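Local atomic coordinates of iminosuccinate reductase (PDB entry 6RQA), a protein that catalyses the NADH-dependent reduction of iminosuccinate to L-aspartate, regenerating the amino group donor for the beta-hydroxyaspartate cycle during glyoxylate assimilation. Residues D263-S268 and I283-V288; F47-R52 and G77-A82. All blocks are in the same frame, centred on the assembly; numbering follows the deposited sequence.

Interaction 1 of 2, residues D263-S268 and I283-V288; sequences DEVAQS and IREDQV
Val265, in the first turn of helix 265-270, sets both its methyls against the short 3-10 turn that carries Glu285 and leads into Val288. The two segments belong to a crossover connecting adjacent strands 259-262 and 288-290 of the NAD-binding domain's sheet. Just ahead of the turn, Arg284 binds within its own segment: its NE makes a salt bridge to Asp286 OD2 (3.1 Å) whose hydrogen bond is weak and bent, while Gln287 NE2 lies over the centre of one guanidinium face. Glu285 is the first to meet the helix. Its carbonyl O lies 3.8 Å from Val265 CG1 and also accepts the backbone N of Val288, which closes the turn. With CG placed between its backbone N and carbonyl carbon (chi1 71°), the Glu285 side chain brings OE1 within 4.1 Å of the same Val265 CG1. Val288 ends the walk and points its side chain at the helix. Its CB is 4.0 Å from Val265 CG1, and its O touches Val265 CG2. Val288 CG1 reaches back to lie 3.9 Å from Ser268 OG. Val288 also packs on Ile260 and Thr262 of strand 259-262. No hydrogen bond crosses between the segments: van der Waals contact of the valine methyls, with each other's residue, with carbonyl oxygens and with the Ser268 hydroxyl, holds them together, while that hydroxyl spends its hydrogen bond on Asp311, just before the NAD-binding Gly312.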
loop_
_atom_site.group_PDB
_atom_site.type_symbol
_atom_site.label_atom_id
_atom_site.label_comp_id
_atom_site.label_asym_id
_atom_site.label_seq_id
_atom_site.Cartn_x
_atom_site.Cartn_y
_atom_site.Cartn_z
ATOM N N ASP A 263 2.583 -20.319 5.515
ATOM C CA ASP A 263 1.522 -19.634 4.785
ATOM C C ASP A 263 2.015 -19.067 3.460
ATOM O O ASP A 263 1.343 -19.216 2.433
ATOM C CB ASP A 263 0.926 -18.518 5.650
ATOM C CG ASP A 263 1.988 -17.689 6.353
ATOM O OD1 ASP A 263 3.172 -17.766 5.963
ATOM O OD2 ASP A 263 1.636 -16.963 7.308
ATOM N N GLU A 264 3.180 -18.423 3.463
ATOM C CA GLU A 264 3.806 -17.907 2.253
ATOM C C GLU A 264 5.262 -18.347 2.253
ATOM O O GLU A 264 6.033 -17.942 3.129
ATOM C CB GLU A 264 3.698 -16.380 2.179
ATOM C CG GLU A 264 4.098 -15.788 0.837
ATOM C CD GLU A 264 3.119 -16.134 -0.269
ATOM O OE1 GLU A 264 1.945 -16.430 0.041
ATOM O OE2 GLU A 264 3.523 -16.114 -1.450
ATOM N N VAL A 265 5.632 -19.182 1.278
ATOM C CA VAL A 265 6.986 -19.730 1.238
ATOM C C VAL A 265 8.012 -18.629 1.010
ATOM O O VAL A 265 9.137 -18.703 1.518
ATOM C CB VAL A 265 7.083 -20.827 0.158
ATOM C CG1 VAL A 265 8.436 -21.524 0.222
ATOM C CG2 VAL A 265 5.949 -21.832 0.314
ATOM N N ALA A 266 7.644 -17.595 0.249
ATOM C CA ALA A 266 8.566 -16.492 -0.002
ATOM C C ALA A 266 8.893 -15.738 1.281
ATOM O O ALA A 266 10.050 -15.366 1.511
ATOM C CB ALA A 266 7.978 -15.547 -1.049
ATOM N N GLN A 267 7.890 -15.505 2.130
ATOM C CA GLN A 267 8.132 -14.807 3.388
ATOM C C GLN A 267 8.769 -15.713 4.432
ATOM O O GLN A 267 9.537 -15.234 5.274
ATOM C CB GLN A 267 6.824 -14.227 3.931
ATOM C CG GLN A 267 6.116 -13.278 2.974
ATOM C CD GLN A 267 4.846 -12.693 3.565
ATOM O OE1 GLN A 267 4.650 -12.706 4.779
ATOM N NE2 GLN A 267 3.974 -12.180 2.703
ATOM N N SER A 268 8.472 -17.014 4.392
ATOM C CA SER A 268 9.015 -17.932 5.390
ATOM C C SER A 268 10.535 -18.004 5.312
ATOM O O SER A 268 11.215 -18.041 6.344
ATOM C CB SER A 268 8.406 -19.321 5.211
ATOM O OG SER A 268 9.021 -20.259 6.078
ATOM N N ILE A 283 18.540 -26.163 5.106
ATOM C CA ILE A 283 17.376 -26.515 4.304
ATOM C C ILE A 283 17.359 -25.647 3.053
ATOM O O ILE A 283 18.055 -24.634 2.959
ATOM C CB ILE A 283 16.049 -26.342 5.076
ATOM C CG1 ILE A 283 15.881 -24.887 5.519
ATOM C CG2 ILE A 283 15.988 -27.285 6.270
ATOM C CD1 ILE A 283 14.537 -24.586 6.136
ATOM N N ARG A 284 16.546 -26.061 2.087
ATOM C CA ARG A 284 16.294 -25.294 0.880
ATOM C C ARG A 284 14.808 -24.969 0.797
ATOM O O ARG A 284 13.969 -25.652 1.391
ATOM C CB ARG A 284 16.756 -26.051 -0.373
ATOM C CG ARG A 284 16.372 -27.521 -0.399
ATOM C CD ARG A 284 16.967 -28.217 -1.615
ATOM N NE ARG A 284 16.582 -29.623 -1.691
ATOM C CZ ARG A 284 17.277 -30.621 -1.153
ATOM N NH1 ARG A 284 16.850 -31.870 -1.274
ATOM N NH2 ARG A 284 18.401 -30.369 -0.495
ATOM N N GLU A 285 14.486 -23.908 0.050
ATOM C CA GLU A 285 13.121 -23.392 0.052
ATOM C C GLU A 285 12.117 -24.382 -0.525
ATOM O O GLU A 285 10.927 -24.295 -0.202
ATOM C CB GLU A 285 13.044 -22.070 -0.714
ATOM C CG GLU A 285 13.212 -22.190 -2.217
ATOM C CD GLU A 285 12.471 -21.099 -2.969
ATOM O OE1 GLU A 285 11.303 -20.825 -2.619
ATOM O OE2 GLU A 285 13.056 -20.512 -3.903
ATOM N N ASP A 286 12.602 -25.387 -1.247
ATOM C CA ASP A 286 11.638 -26.345 -1.841
ATOM C C ASP A 286 11.253 -27.378 -0.797
ATOM O O ASP A 286 10.338 -28.121 -1.016
ATOM C CB ASP A 286 12.076 -26.895 -3.197
ATOM C CG ASP A 286 13.536 -27.252 -3.293
ATOM O OD1 ASP A 286 14.220 -26.628 -4.095
ATOM O OD2 ASP A 286 13.954 -28.178 -2.601
ATOM N N GLN A 287 11.969 -27.403 0.304
ATOM C CA GLN A 287 11.612 -28.267 1.420
ATOM C C GLN A 287 10.613 -27.619 2.368
ATOM O O GLN A 287 10.268 -28.221 3.391
ATOM C CB GLN A 287 12.868 -28.675 2.196
ATOM C CG GLN A 287 13.827 -29.550 1.408
ATOM C CD GLN A 287 15.103 -29.843 2.171
ATOM O OE1 GLN A 287 15.502 -29.081 3.051
ATOM N NE2 GLN A 287 15.749 -30.955 1.838
ATOM N N VAL A 288 10.146 -26.415 2.058
ATOM C CA VAL A 288 9.197 -25.688 2.892
ATOM C C VAL A 288 7.815 -25.857 2.271
ATOM O O VAL A 288 7.541 -25.328 1.188
ATOM C CB VAL A 288 9.579 -24.208 3.019
ATOM C CG1 VAL A 288 8.532 -23.455 3.820
ATOM C CG2 VAL A 288 10.950 -24.071 3.665
#

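Interaction 2 of 2, residues F47-R52 and G77-A82; sequences FASMAR and GFDASA
The carboxylate of Asp79 faces Ser49 with one oxygen and its own following turn with the other. OD2 is 4.1 Å from Ser49 OG, too long for a hydrogen bond. OD1 accepts the backbone N of Ala82 at 3.0 Å, nearly straight at 161°, with the donor well above the carboxylate plane (65° out of it). This bond makes an Asx motif that ties down the turn after strand 71-79; a weaker, more bent one from Ser81 N joins it at the same oxygen. The ring of Phe78 turns elsewhere: the backbone N of Ala80 lies 3.9 Å above the centre of one face, and the side chain packs on Pro113 and on Ile65 of the second subunit. Asp79 reaches the helix because CG stands opposite its backbone N (chi1 -169°), which carries the carboxylate forward although the CB itself does not aim at the helix. Ser49 does point across, but its hydroxyl, beside its own backbone N, is hydrogen-bonded to Ala45 O one turn earlier in the helix. Ser81 adds its CB, 4.3 Å from Ser49 OG. The touch is therefore light, one serine against the end of a strand. Both Ser49 and Asp79 also rest on Ala55 of strand 55-64, which follows helix 36-51 in the chain and pairs antiparallel with strand 71-79, while Phe47 and Met50 of the same helix pack on helix 316-333.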
loop_
_atom_site.group_PDB
_atom_site.type_symbol
_atom_site.label_atom_id
_atom_site.label_comp_id
_atom_site.label_asym_id
_atom_site.label_seq_id
_atom_site.Cartn_x
_atom_site.Cartn_y
_atom_site.Cartn_z
ATOM N N PHE A 47 -6.567 -20.361 3.614
ATOM C CA PHE A 47 -5.438 -21.251 3.363
ATOM C C PHE A 47 -5.726 -22.185 2.197
ATOM O O PHE A 47 -4.840 -22.463 1.379
ATOM C CB PHE A 47 -5.105 -22.051 4.623
ATOM C CG PHE A 47 -4.148 -21.356 5.549
ATOM C CD1 PHE A 47 -2.794 -21.331 5.266
ATOM C CD2 PHE A 47 -4.596 -20.739 6.706
ATOM C CE1 PHE A 47 -1.904 -20.698 6.112
ATOM C CE2 PHE A 47 -3.709 -20.105 7.559
ATOM C CZ PHE A 47 -2.363 -20.083 7.261
ATOM N N ALA A 48 -6.962 -22.677 2.099
ATOM C CA ALA A 48 -7.322 -23.552 0.989
ATOM C C ALA A 48 -7.341 -22.793 -0.333
ATOM O O ALA A 48 -6.905 -23.319 -1.364
ATOM C CB ALA A 48 -8.678 -24.205 1.256
ATOM N N SER A 49 -7.837 -21.553 -0.324
ATOM C CA SER A 49 -7.879 -20.764 -1.551
ATOM C C SER A 49 -6.476 -20.455 -2.060
ATOM O O SER A 49 -6.241 -20.435 -3.273
ATOM C CB SER A 49 -8.663 -19.473 -1.321
ATOM O OG SER A 49 -9.998 -19.747 -0.937
ATOM N N MET A 50 -5.533 -20.208 -1.146
ATOM C CA MET A 50 -4.154 -19.965 -1.558
ATOM C C MET A 50 -3.525 -21.219 -2.150
ATOM O O MET A 50 -2.763 -21.138 -3.120
ATOM C CB MET A 50 -3.329 -19.467 -0.373
ATOM C CG MET A 50 -3.746 -18.109 0.155
ATOM S SD MET A 50 -2.840 -17.657 1.647
ATOM C CE MET A 50 -1.161 -17.637 1.024
ATOM N N ALA A 51 -3.826 -22.385 -1.575
ATOM C CA ALA A 51 -3.285 -23.631 -2.107
ATOM C C ALA A 51 -3.870 -23.944 -3.477
ATOM O O ALA A 51 -3.159 -24.424 -4.366
ATOM C CB ALA A 51 -3.557 -24.779 -1.138
ATOM N N ARG A 52 -5.162 -23.681 -3.666
ATOM C CA ARG A 52 -5.815 -23.891 -4.951
ATOM C C ARG A 52 -5.564 -22.755 -5.932
ATOM O O ARG A 52 -6.133 -22.774 -7.029
ATOM C CB ARG A 52 -7.323 -24.076 -4.755
ATOM C CG ARG A 52 -7.704 -25.278 -3.903
ATOM C CD ARG A 52 -9.193 -25.570 -4.007
ATOM N NE ARG A 52 -9.868 -25.507 -2.714
ATOM C CZ ARG A 52 -10.105 -26.562 -1.942
ATOM N NH1 ARG A 52 -9.722 -27.771 -2.331
ATOM N NH2 ARG A 52 -10.728 -26.410 -0.781
ATOM N N GLY A 77 -3.943 -7.973 -1.146
ATOM C CA GLY A 77 -4.249 -9.305 -1.637
ATOM C C GLY A 77 -5.590 -9.312 -2.337
ATOM O O GLY A 77 -6.358 -8.345 -2.276
ATOM N N PHE A 78 -5.863 -10.431 -3.005
ATOM C CA PHE A 78 -7.106 -10.603 -3.743
ATOM C C PHE A 78 -7.551 -12.053 -3.645
ATOM O O PHE A 78 -6.751 -12.966 -3.866
ATOM C CB PHE A 78 -6.940 -10.191 -5.210
ATOM C CG PHE A 78 -8.146 -10.472 -6.060
ATOM C CD1 PHE A 78 -9.403 -10.032 -5.675
ATOM C CD2 PHE A 78 -8.021 -11.164 -7.255
ATOM C CE1 PHE A 78 -10.514 -10.288 -6.461
ATOM C CE2 PHE A 78 -9.126 -11.421 -8.046
ATOM C CZ PHE A 78 -10.373 -10.983 -7.648
ATOM N N ASP A 79 -8.823 -12.254 -3.312
ATOM C CA ASP A 79 -9.431 -13.578 -3.216
ATOM C C ASP A 79 -10.483 -13.669 -4.316
ATOM O O ASP A 79 -11.614 -13.209 -4.143
ATOM C CB ASP A 79 -10.039 -13.801 -1.832
ATOM C CG ASP A 79 -10.453 -15.247 -1.591
ATOM O OD1 ASP A 79 -10.845 -15.938 -2.556
ATOM O OD2 ASP A 79 -10.389 -15.693 -0.425
ATOM N N ALA A 80 -10.104 -14.265 -5.448
ATOM C CA ALA A 80 -11.034 -14.409 -6.562
ATOM C C ALA A 80 -12.191 -15.341 -6.233
ATOM O O ALA A 80 -13.260 -15.219 -6.840
ATOM C CB ALA A 80 -10.296 -14.915 -7.803
ATOM N N SER A 81 -12.006 -16.263 -5.287
ATOM C CA SER A 81 -13.077 -17.187 -4.933
ATOM C C SER A 81 -14.178 -16.479 -4.151
ATOM O O SER A 81 -15.369 -16.665 -4.428
ATOM C CB SER A 81 -12.511 -18.357 -4.129
ATOM O OG SER A 81 -13.531 -19.268 -3.764
ATOM N N ALA A 82 -13.801 -15.659 -3.172
ATOM C CA ALA A 82 -14.754 -14.940 -2.341
ATOM C C ALA A 82 -15.002 -13.514 -2.815
ATOM O O ALA A 82 -15.853 -12.828 -2.239
ATOM C CB ALA A 82 -14.276 -14.921 -0.885
#

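Interaction 1 lies at the edge of the parallel NAD-binding sheet, whereas interaction 2 joins helix 36-51 to the end of strand 71-79 in the mixed sheet. Both run from core to surface: Val288 and Ser268 are buried and Glu285 exposed in the first, Asp79 buried and Ser81 exposed in the second. The first is more extensive and mainly apolar; the second is small and polar, with Asp79 OD1 and Ser49 OG bonded within their own turn and helix. Neither has a hydrogen bond between its segments. They meet directly where helix 36-51 packs on residues 263-264: Phe47 CE1 lies 3.6 Å from Asp263 CB, and the Met50 methyl rests against Asp263 and Glu264.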